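Local coordinates for cortical-lytic enzyme (PDB 4S3J), which acts as an N-acetylglucosaminidase that degrades spore cortex peptidoglycan during germination, probably cleaving only material that is already partly broken down, at residues A143-T148 / N175-N180; N371-D374 / V378-E381; N395-K398 / G404-Y407. All coordinates share one frame; numbering follows the deposited sequence.

Interaction 1 of 3, residues A143-T148 / N175-N180; sequences AKRDGT and NIENGN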
ATOM      1  N   ALA A 143      13.126 -15.798 -12.535  1.00 17.70           N
ATOM      2  CA  ALA A 143      13.871 -17.043 -12.399  1.00 18.18           C
ATOM      3  C   ALA A 143      13.798 -17.814 -13.701  1.00 18.80           C
ATOM      4  O   ALA A 143      12.771 -17.787 -14.376  1.00 21.66           O
ATOM      5  CB  ALA A 143      13.301 -17.861 -11.270  1.00 20.62           C
ATOM      6  N   LYS A 144      14.876 -18.528 -14.023  1.00 19.43           N
ATOM      7  CA  LYS A 144      14.977 -19.332 -15.249  1.00 21.03           C
ATOM      8  C   LYS A 144      15.259 -20.776 -14.893  1.00 20.15           C
ATOM      9  O   LYS A 144      15.751 -21.063 -13.811  1.00 21.31           O
ATOM     10  CB  LYS A 144      16.062 -18.756 -16.167  1.00 21.21           C
ATOM     11  CG  LYS A 144      15.642 -17.420 -16.756  1.00 24.11           C
ATOM     12  CD  LYS A 144      16.796 -16.584 -17.294  1.00 34.85           C
ATOM     13  CE  LYS A 144      17.667 -17.272 -18.323  1.00 49.13           C
ATOM     14  NZ  LYS A 144      18.895 -16.446 -18.541  1.00 42.56           N
ATOM     15  N   ARG A 145      14.960 -21.675 -15.830  1.00 21.65           N
ATOM     16  CA  ARG A 145      15.053 -23.108 -15.581  1.00 25.02           C
ATOM     17  C   ARG A 145      16.487 -23.613 -15.442  1.00 27.37           C
ATOM     18  O   ARG A 145      16.698 -24.739 -14.980  1.00 29.41           O
ATOM     19  CB  ARG A 145      14.337 -23.857 -16.699  1.00 25.83           C
ATOM     20  CG  ARG A 145      12.824 -23.753 -16.603  1.00 25.80           C
ATOM     21  CD  ARG A 145      12.136 -24.403 -17.797  1.00 31.01           C
ATOM     22  NE  ARG A 145      10.703 -24.103 -17.792  1.00 27.89           N
ATOM     23  CZ  ARG A 145       9.739 -24.963 -18.094  1.00 23.90           C
ATOM     24  NH1 ARG A 145      10.032 -26.212 -18.493  1.00 22.02           N
ATOM     25  NH2 ARG A 145       8.473 -24.571 -18.026  1.00 25.09           N
ATOM     26  N   ASP A 146      17.467 -22.801 -15.839  1.00 24.11           N
ATOM     27  CA  ASP A 146      18.877 -23.146 -15.633  1.00 25.50           C
ATOM     28  C   ASP A 146      19.443 -22.529 -14.353  1.00 28.92           C
ATOM     29  O   ASP A 146      20.636 -22.621 -14.096  1.00 27.09           O
ATOM     30  CB  ASP A 146      19.707 -22.727 -16.850  1.00 26.59           C
ATOM     31  CG  ASP A 146      19.716 -21.234 -17.094  1.00 34.47           C
ATOM     32  OD1 ASP A 146      19.004 -20.498 -16.390  1.00 30.16           O
ATOM     33  OD2 ASP A 146      20.420 -20.801 -18.033  1.00 31.23           O
ATOM     34  N   GLY A 147      18.581 -21.935 -13.536  1.00 25.96           N
ATOM     35  CA  GLY A 147      18.997 -21.396 -12.258  1.00 26.69           C
ATOM     36  C   GLY A 147      19.644 -20.029 -12.343  1.00 30.56           C
ATOM     37  O   GLY A 147      20.335 -19.620 -11.418  1.00 34.90           O
ATOM     38  N   THR A 148      19.455 -19.337 -13.460  1.00 23.62           N
ATOM     39  CA  THR A 148      19.930 -17.964 -13.598  1.00 25.46           C
ATOM     40  C   THR A 148      18.721 -17.036 -13.495  1.00 26.21           C
ATOM     41  O   THR A 148      17.581 -17.502 -13.408  1.00 23.63           O
ATOM     42  CB  THR A 148      20.676 -17.725 -14.949  1.00 25.53           C
ATOM     43  OG1 THR A 148      19.770 -17.849 -16.053  1.00 26.53           O
ATOM     44  CG2 THR A 148      21.844 -18.701 -15.097  1.00 26.14           C
ATOM     45  N   ASN A 175       8.597 -16.256 -10.327  1.00 16.81           N
ATOM     46  CA  ASN A 175       8.544 -17.427 -11.211  1.00 16.96           C
ATOM     47  C   ASN A 175       7.669 -17.143 -12.433  1.00 18.56           C
ATOM     48  O   ASN A 175       6.704 -17.861 -12.719  1.00 21.74           O
ATOM     49  CB  ASN A 175       8.029 -18.654 -10.461  1.00 17.46           C
ATOM     50  CG  ASN A 175       6.631 -18.465  -9.936  1.00 21.95           C
ATOM     51  OD1 ASN A 175       6.269 -17.376  -9.471  1.00 18.16           O
ATOM     52  ND2 ASN A 175       5.836 -19.532  -9.982  1.00 21.45           N
ATOM     53  N   ILE A 176       7.999 -16.059 -13.135  1.00 18.26           N
ATOM     54  CA  ILE A 176       7.303 -15.671 -14.358  1.00 19.29           C
ATOM     55  C   ILE A 176       8.013 -16.198 -15.592  1.00 22.91           C
ATOM     56  O   ILE A 176       9.239 -16.064 -15.718  1.00 21.43           O
ATOM     57  CB  ILE A 176       7.175 -14.159 -14.442  1.00 17.40           C
ATOM     58  CG1 ILE A 176       6.240 -13.672 -13.345  1.00 18.15           C
ATOM     59  CG2 ILE A 176       6.636 -13.743 -15.814  1.00 22.27           C
ATOM     60  CD1 ILE A 176       6.216 -12.152 -13.157  1.00 19.25           C
ATOM     61  N   GLU A 177       7.232 -16.803 -16.492  1.00 19.46           N
ATOM     62  CA  GLU A 177       7.703 -17.218 -17.806  1.00 20.75           C
ATOM     63  C   GLU A 177       6.740 -16.657 -18.830  1.00 21.79           C
ATOM     64  O   GLU A 177       5.536 -16.861 -18.701  1.00 23.31           O
ATOM     65  CB  GLU A 177       7.735 -18.755 -17.943  1.00 23.75           C
ATOM     66  CG  GLU A 177       8.816 -19.429 -17.160  1.00 35.44           C
ATOM     67  CD  GLU A 177       8.981 -20.916 -17.500  1.00 36.79           C
ATOM     68  OE1 GLU A 177       7.986 -21.680 -17.465  1.00 25.24           O
ATOM     69  OE2 GLU A 177      10.116 -21.312 -17.819  1.00 29.57           O
ATOM     70  N   ASN A 178       7.271 -15.965 -19.839  1.00 24.90           N
ATOM     71  CA  ASN A 178       6.455 -15.372 -20.890  1.00 28.06           C
ATOM     72  C   ASN A 178       5.273 -14.572 -20.331  1.00 29.23           C
ATOM     73  O   ASN A 178       4.147 -14.681 -20.815  1.00 26.83           O
ATOM     74  CB  ASN A 178       5.965 -16.469 -21.832  1.00 30.59           C
ATOM     75  CG  ASN A 178       7.119 -17.243 -22.475  1.00 53.83           C
ATOM     76  OD1 ASN A 178       7.132 -18.475 -22.473  1.00 58.60           O
ATOM     77  ND2 ASN A 178       8.097 -16.518 -23.010  1.00 44.74           N
ATOM     78  N   GLY A 179       5.536 -13.779 -19.298  1.00 21.67           N
ATOM     79  CA  GLY A 179       4.561 -12.842 -18.773  1.00 21.84           C
ATOM     80  C   GLY A 179       3.530 -13.435 -17.834  1.00 24.26           C
ATOM     81  O   GLY A 179       2.622 -12.733 -17.397  1.00 29.31           O
ATOM     82  N   ASN A 180       3.664 -14.717 -17.509  1.00 20.19           N
ATOM     83  CA  ASN A 180       2.747 -15.369 -16.584  1.00 18.93           C
ATOM     84  C   ASN A 180       3.463 -16.171 -15.512  1.00 18.38           C
ATOM     85  O   ASN A 180       4.521 -16.763 -15.761  1.00 20.98           O
ATOM     86  CB  ASN A 180       1.804 -16.288 -17.340  1.00 23.68           C
ATOM     87  CG  ASN A 180       0.716 -15.526 -18.062  1.00 47.12           C
ATOM     88  OD1 ASN A 180       0.619 -15.573 -19.286  1.00 48.18           O
ATOM     89  ND2 ASN A 180      -0.108 -14.815 -17.301  1.00 39.88           N
TER
HETATM   90  O   HOH W   1      11.587 -17.176 -16.603  1.00 18.31           O

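Interaction 2 of 3, residues N371-D374 / V378-E381; sequences NYFD and VQHE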
ATOM      1  N   ASN A 371     -20.153   7.664  -9.227  1.00 10.49           N
ATOM      2  CA  ASN A 371     -20.643   7.242 -10.544  1.00 12.47           C
ATOM      3  C   ASN A 371     -20.821   8.472 -11.429  1.00 13.85           C
ATOM      4  O   ASN A 371     -21.166   9.568 -10.939  1.00 13.37           O
ATOM      5  CB  ASN A 371     -21.972   6.498 -10.448  1.00 12.05           C
ATOM      6  CG  ASN A 371     -21.872   5.182  -9.701  1.00 16.13           C
ATOM      7  OD1 ASN A 371     -21.546   5.153  -8.504  1.00 16.47           O
ATOM      8  ND2 ASN A 371     -22.241   4.096 -10.374  1.00 15.90           N
ATOM      9  N   TYR A 372     -20.622   8.302 -12.733  1.00 10.63           N
ATOM     10  CA  TYR A 372     -20.788   9.403 -13.675  1.00 10.63           C
ATOM     11  C   TYR A 372     -21.215   8.884 -15.042  1.00 13.76           C
ATOM     12  O   TYR A 372     -21.114   7.685 -15.302  1.00 13.54           O
ATOM     13  CB  TYR A 372     -19.492  10.210 -13.791  1.00 10.70           C
ATOM     14  CG  TYR A 372     -18.315   9.547 -14.485  1.00 12.28           C
ATOM     15  CD1 TYR A 372     -18.135   9.663 -15.861  1.00 12.36           C
ATOM     16  CD2 TYR A 372     -17.358   8.831 -13.764  1.00 11.90           C
ATOM     17  CE1 TYR A 372     -17.033   9.073 -16.509  1.00 13.99           C
ATOM     18  CE2 TYR A 372     -16.249   8.239 -14.403  1.00 13.55           C
ATOM     19  CZ  TYR A 372     -16.095   8.370 -15.780  1.00  9.91           C
ATOM     20  OH  TYR A 372     -15.007   7.788 -16.438  1.00 13.41           O
ATOM     21  N   PHE A 373     -21.705   9.784 -15.900  1.00 14.43           N
ATOM     22  CA  PHE A 373     -21.936   9.471 -17.316  1.00 15.20           C
ATOM     23  C   PHE A 373     -20.907  10.171 -18.183  1.00 14.16           C
ATOM     24  O   PHE A 373     -20.656  11.368 -17.997  1.00 18.03           O
ATOM     25  CB  PHE A 373     -23.337   9.890 -17.777  1.00 14.45           C
ATOM     26  CG  PHE A 373     -24.424   9.025 -17.264  1.00 14.60           C
ATOM     27  CD1 PHE A 373     -24.683   7.811 -17.855  1.00 14.65           C
ATOM     28  CD2 PHE A 373     -25.213   9.433 -16.203  1.00 16.49           C
ATOM     29  CE1 PHE A 373     -25.682   6.986 -17.372  1.00 16.52           C
ATOM     30  CE2 PHE A 373     -26.207   8.609 -15.716  1.00 18.16           C
ATOM     31  CZ  PHE A 373     -26.455   7.402 -16.305  1.00 18.42           C
ATOM     32  N   ASP A 374     -20.310   9.450 -19.133  1.00 15.86           N
ATOM     33  CA  ASP A 374     -19.386  10.097 -20.049  1.00 14.73           C
ATOM     34  C   ASP A 374     -20.152  10.732 -21.222  1.00 15.15           C
ATOM     35  O   ASP A 374     -21.389  10.690 -21.276  1.00 15.89           O
ATOM     36  CB  ASP A 374     -18.288   9.111 -20.543  1.00 18.99           C
ATOM     37  CG  ASP A 374     -18.819   7.944 -21.369  1.00 19.91           C
ATOM     38  OD1 ASP A 374     -19.894   8.051 -21.991  1.00 17.14           O
ATOM     39  OD2 ASP A 374     -18.120   6.895 -21.399  1.00 19.11           O
ATOM     40  N   VAL A 378     -22.423   6.633 -21.466  1.00 14.32           N
ATOM     41  CA  VAL A 378     -22.134   5.372 -20.797  1.00 14.94           C
ATOM     42  C   VAL A 378     -21.896   5.656 -19.314  1.00 12.35           C
ATOM     43  O   VAL A 378     -21.168   6.602 -18.981  1.00 13.49           O
ATOM     44  CB  VAL A 378     -20.910   4.667 -21.436  1.00 15.20           C
ATOM     45  CG1 VAL A 378     -20.543   3.408 -20.678  1.00 18.36           C
ATOM     46  CG2 VAL A 378     -21.196   4.342 -22.910  1.00 22.32           C
ATOM     47  N   GLN A 379     -22.518   4.872 -18.430  1.00 12.37           N
ATOM     48  CA  GLN A 379     -22.293   5.034 -16.988  1.00 12.06           C
ATOM     49  C   GLN A 379     -20.985   4.379 -16.548  1.00 15.29           C
ATOM     50  O   GLN A 379     -20.649   3.280 -17.023  1.00 14.54           O
ATOM     51  CB  GLN A 379     -23.451   4.444 -16.183  1.00 15.04           C
ATOM     52  CG  GLN A 379     -23.316   4.798 -14.707  1.00 16.26           C
ATOM     53  CD  GLN A 379     -24.402   4.265 -13.784  1.00 15.16           C
ATOM     54  OE1 GLN A 379     -24.284   4.407 -12.564  1.00 15.26           O
ATOM     55  NE2 GLN A 379     -25.459   3.678 -14.339  1.00 17.11           N
ATOM     56  N   HIS A 380     -20.248   5.063 -15.675  1.00 12.83           N
ATOM     57  CA  HIS A 380     -19.039   4.535 -15.039  1.00 13.39           C
ATOM     58  C   HIS A 380     -19.207   4.508 -13.518  1.00 13.63           C
ATOM     59  O   HIS A 380     -19.919   5.348 -12.948  1.00 12.37           O
ATOM     60  CB  HIS A 380     -17.825   5.399 -15.360  1.00 13.47           C
ATOM     61  CG  HIS A 380     -17.434   5.446 -16.808  1.00 12.28           C
ATOM     62  ND1 HIS A 380     -16.195   5.039 -17.257  1.00 13.51           N
ATOM     63  CD2 HIS A 380     -18.085   5.931 -17.894  1.00 12.83           C
ATOM     64  CE1 HIS A 380     -16.102   5.238 -18.552  1.00 16.28           C
ATOM     65  NE2 HIS A 380     -17.242   5.782 -18.973  1.00 13.91           N
ATOM     66  N   GLU A 381     -18.516   3.575 -12.871  1.00 11.34           N
ATOM     67  CA  GLU A 381     -18.403   3.542 -11.410  1.00 11.12           C
ATOM     68  C   GLU A 381     -16.934   3.462 -11.044  1.00 11.92           C
ATOM     69  O   GLU A 381     -16.203   2.631 -11.592  1.00 13.17           O
ATOM     70  CB  GLU A 381     -19.170   2.356 -10.821  1.00 11.12           C
ATOM     71  CG  GLU A 381     -19.215   2.335  -9.323  1.00 12.30           C
ATOM     72  CD  GLU A 381     -20.269   1.418  -8.787  1.00 18.43           C
ATOM     73  OE1 GLU A 381     -21.410   1.433  -9.304  1.00 20.11           O
ATOM     74  OE2 GLU A 381     -19.965   0.678  -7.843  1.00 17.18           O
TER

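Interaction 3 of 3, residues N395-K398 / G404-Y407; sequences NLMK and GISY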
ATOM      1  N   ASN A 395      -4.651   3.241  11.074  1.00 16.42           N
ATOM      2  CA  ASN A 395      -5.204   2.953  12.406  1.00 17.42           C
ATOM      3  C   ASN A 395      -5.389   1.439  12.615  1.00 17.67           C
ATOM      4  O   ASN A 395      -5.174   0.919  13.715  1.00 18.53           O
ATOM      5  CB  ASN A 395      -6.517   3.689  12.613  1.00 17.74           C
ATOM      6  CG  ASN A 395      -6.322   5.193  12.757  1.00 20.57           C
ATOM      7  OD1 ASN A 395      -5.187   5.693  12.827  1.00 16.55           O
ATOM      8  ND2 ASN A 395      -7.424   5.920  12.773  1.00 17.09           N
ATOM      9  N   LEU A 396      -5.772   0.725  11.556  1.00 16.84           N
ATOM     10  CA  LEU A 396      -5.864  -0.734  11.636  1.00 17.21           C
ATOM     11  C   LEU A 396      -4.497  -1.361  11.949  1.00 19.60           C
ATOM     12  O   LEU A 396      -4.399  -2.294  12.767  1.00 19.87           O
ATOM     13  CB  LEU A 396      -6.423  -1.291  10.337  1.00 16.62           C
ATOM     14  CG  LEU A 396      -6.479  -2.817  10.201  1.00 16.31           C
ATOM     15  CD1 LEU A 396      -7.409  -3.408  11.273  1.00 24.45           C
ATOM     16  CD2 LEU A 396      -6.943  -3.223   8.824  1.00 16.94           C
ATOM     17  N   MET A 397      -3.445  -0.848  11.313  1.00 16.68           N
ATOM     18  CA  MET A 397      -2.085  -1.340  11.546  1.00 17.36           C
ATOM     19  C   MET A 397      -1.722  -1.157  13.010  1.00 19.02           C
ATOM     20  O   MET A 397      -1.152  -2.052  13.634  1.00 20.60           O
ATOM     21  CB  MET A 397      -1.075  -0.606  10.668  1.00 17.92           C
ATOM     22  CG  MET A 397      -1.234  -0.883   9.168  1.00 21.24           C
ATOM     23  SD  MET A 397      -0.222   0.239   8.164  1.00 20.03           S
ATOM     24  CE  MET A 397       1.415  -0.085   8.837  1.00 21.11           C
ATOM     25  N   LYS A 398      -2.067  -0.001  13.548  1.00 17.86           N
ATOM     26  CA  LYS A 398      -1.789   0.287  14.952  1.00 18.91           C
ATOM     27  C   LYS A 398      -2.520  -0.682  15.872  1.00 23.57           C
ATOM     28  O   LYS A 398      -1.920  -1.227  16.814  1.00 24.40           O
ATOM     29  CB  LYS A 398      -2.188   1.733  15.295  1.00 19.90           C
ATOM     30  CG  LYS A 398      -1.392   2.786  14.533  1.00 17.70           C
ATOM     31  CD  LYS A 398      -1.911   4.179  14.793  1.00 16.93           C
ATOM     32  CE  LYS A 398      -1.400   5.190  13.741  1.00 19.92           C
ATOM     33  NZ  LYS A 398      -1.804   6.591  14.134  1.00 17.56           N
ATOM     34  N   GLY A 404       4.391  -3.442   9.223  1.00 23.26           N
ATOM     35  CA  GLY A 404       4.502  -2.424   8.210  1.00 20.39           C
ATOM     36  C   GLY A 404       3.476  -2.506   7.109  1.00 13.50           C
ATOM     37  O   GLY A 404       2.452  -3.173   7.233  1.00 17.73           O
ATOM     38  N   ILE A 405       3.763  -1.772   6.038  1.00 14.83           N
ATOM     39  CA  ILE A 405       2.852  -1.607   4.918  1.00 14.35           C
ATOM     40  C   ILE A 405       3.662  -1.691   3.616  1.00 16.72           C
ATOM     41  O   ILE A 405       4.790  -1.205   3.539  1.00 17.17           O
ATOM     42  CB  ILE A 405       2.078  -0.254   5.039  1.00 16.71           C
ATOM     43  CG1 ILE A 405       1.053  -0.081   3.918  1.00 17.90           C
ATOM     44  CG2 ILE A 405       3.033   0.912   5.055  1.00 17.13           C
ATOM     45  CD1 ILE A 405       0.098   1.061   4.191  1.00 15.37           C
ATOM     46  N   SER A 406       3.084  -2.326   2.598  1.00 16.12           N
ATOM     47  CA  SER A 406       3.730  -2.507   1.315  1.00 14.49           C
ATOM     48  C   SER A 406       2.843  -1.981   0.198  1.00 13.19           C
ATOM     49  O   SER A 406       1.751  -2.486  -0.018  1.00 14.71           O
ATOM     50  CB  SER A 406       4.048  -3.997   1.104  1.00 16.00           C
ATOM     51  OG  SER A 406       4.653  -4.234  -0.149  1.00 18.49           O
ATOM     52  N   TYR A 407       3.334  -0.976  -0.514  1.00 13.28           N
ATOM     53  CA  TYR A 407       2.530  -0.272  -1.512  1.00 13.80           C
ATOM     54  C   TYR A 407       2.723  -0.784  -2.939  1.00 15.52           C
ATOM     55  O   TYR A 407       3.850  -0.851  -3.429  1.00 16.01           O
ATOM     56  CB  TYR A 407       2.879   1.192  -1.481  1.00 13.83           C
ATOM     57  CG  TYR A 407       2.421   1.954  -0.262  1.00 13.69           C
ATOM     58  CD1 TYR A 407       1.082   2.348  -0.121  1.00 14.16           C
ATOM     59  CD2 TYR A 407       3.310   2.327   0.727  1.00 13.44           C
ATOM     60  CE1 TYR A 407       0.664   3.087   0.986  1.00 13.45           C
ATOM     61  CE2 TYR A 407       2.896   3.077   1.845  1.00 13.02           C
ATOM     62  CZ  TYR A 407       1.573   3.449   1.967  1.00 14.30           C
ATOM     63  OH  TYR A 407       1.121   4.212   3.038  1.00 15.67           O
TER

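Interaction 1 of 3, residues A143-T148 / N175-N180
E177 and R145 meet through a side-on salt bridge, with one guanidinium nitrogen for each carboxylate oxygen. R145 NE donates to E177 OE2 at 2.9 Å, and R145 NH2 donates to E177 OE1 at 3.0 Å in a nearly straight bond (171°). Both oxygens use their syn lone pairs. With CG of E177 beside its backbone N (chi1 -72°) and the chain extended, the carboxylate reaches R145; the two side chains cross at about a right angle, though their flat ends lie only 15° from coplanar. E177 OE1 also accepts from S182 OG, a second hold on the acid.

A143 contributes mostly backbone. Its O lies 4.2 Å from I176 O, and one water bridges these acceptors, donating to A143 O at 2.6 Å and to I176 O at 2.7 Å.

The segments sit at the C-terminal ends of the neighbouring parallel strands 135-143 and 168-177 of the TIM barrel, still directly bonded between A143 and T174. The I176 side chain lies about 8 Å from that of E220, the probable proton donor.

Where the strand pairing leaves off, the bridging water supplies protons to two like carbonyls, and two nearly coplanar N-H...O bonds fix the rotation of guanidinium and carboxylate against each other.

Interaction 2 of 3, residues N371-D374 / V378-E381
N371 ND2 donates to two acceptors on the neighbouring strand, Q379 OE1 and E381 OE1, each at 3.0 Å. The E381 oxygen is met on its anti side, well out of the carboxylate plane, and the bond to Q379 OE1 is bent, with 139° at the hydrogen. Because Q379 and E381 lie two residues apart on one strand, the amide of N371 spans both. The other ends are held too: R360 donates to N371 OD1, and W383 NE1 to E381 OE2.

The other face of the hairpin carries Y372 and H380, a hydrogen-bonded pair whose H380 N reaches Y372 O at 2.8 Å. Their rings form an offset stack, with centroids 4.4 Å apart and planes within 10°. H380 CB sits over the tyrosine face, 3.6 Å from its centroid. A chi1 of 70° turns Y372 across the neighbouring strand to make this overlap.

H380 NE2 donates to D374 OD2 at 2.8 Å, with the acceptor in the imidazole plane although the nitrogen lies above the carboxylate plane. H380 ND1 and Y372 OH are bonded to the two oxygens of D328, so the imidazole is fixed at both nitrogens and flanked by two carboxylates, which would probably favour its protonated form.

At the turn, D374 N bonds to V378 O at 3.0 Å, and V378 N returns to D374 OD1 instead of a backbone carbonyl. F373 lays its ring against Q379 CB and CG.

This pattern is that of an antiparallel beta hairpin, strands 367-373 and 379-383, whose second strand also pairs antiparallel with strand 318-330 of the family 18 TIM barrel.

Interaction 3 of 3, residues N395-K398 / G404-Y407
M397 reaches from its helix toward the backbone of G404 and the side chain of I405, and it alone carries the helix side of this contact. Its CB points at the strand. Chi1 of -67° places CG beside the backbone N, and chi2 near 169° keeps the chain extended, carrying it across the gap between the two backbones. That gap is wide, since the nearest CA atoms, those of M397 and G404, are 7.5 Å apart.

Contact begins at the sulfur. SD lies 3.9 Å from I405 CB and 4.1 Å from I405 CD1, so it rests against the branch point and the tip of the isoleucine. The chain then bends at chi3 (57°), which swings the methyl toward the start of the strand. There CE meets the G404 carbonyl, 3.6 Å from G404 C and 3.6 Å from G404 O, while keeping I405 CB at 3.9 Å. The two side chains cross at about a right angle. No hydrogen bond links the segments; the contact is van der Waals, with the methyl resting on the G404 carbonyl group.

M397 also touches M320 and V105, on the strands that flank G404-Y407, so its side chain touches three adjacent strands. Strand 404-408, the last of the barrel, lies parallel between 318-330 and the first strand, 104-111, where the barrel closes. Helix 387-400 packs outside this seam, with L396 against helix 299-312, and K398 and N395 bonded to residues Q68, T69 and N71 of the second LysM region.

All three contacts belong to the glycosyl hydrolase family 18 part of the chain and reach its barrel strands, yet none touches another; the nearest atoms of interactions 1 and 3 are about 15 Å apart. Interaction 3 is wholly buried and apolar, between a helix and the strand beside it. Interactions 1 and 2 are partly buried, toward the periphery, and depend on charge and hydrogen bonds: the first joins the ends of two barrel strands and the loops that follow them with an ion pair and a water, the second a continuous hairpin with stacked rings. Interaction 1 lies nearest the probable proton donor E220. Strand 379-383 of interaction 2 is followed directly by helix 387-400 of interaction 3, and strand 318-330 borders both.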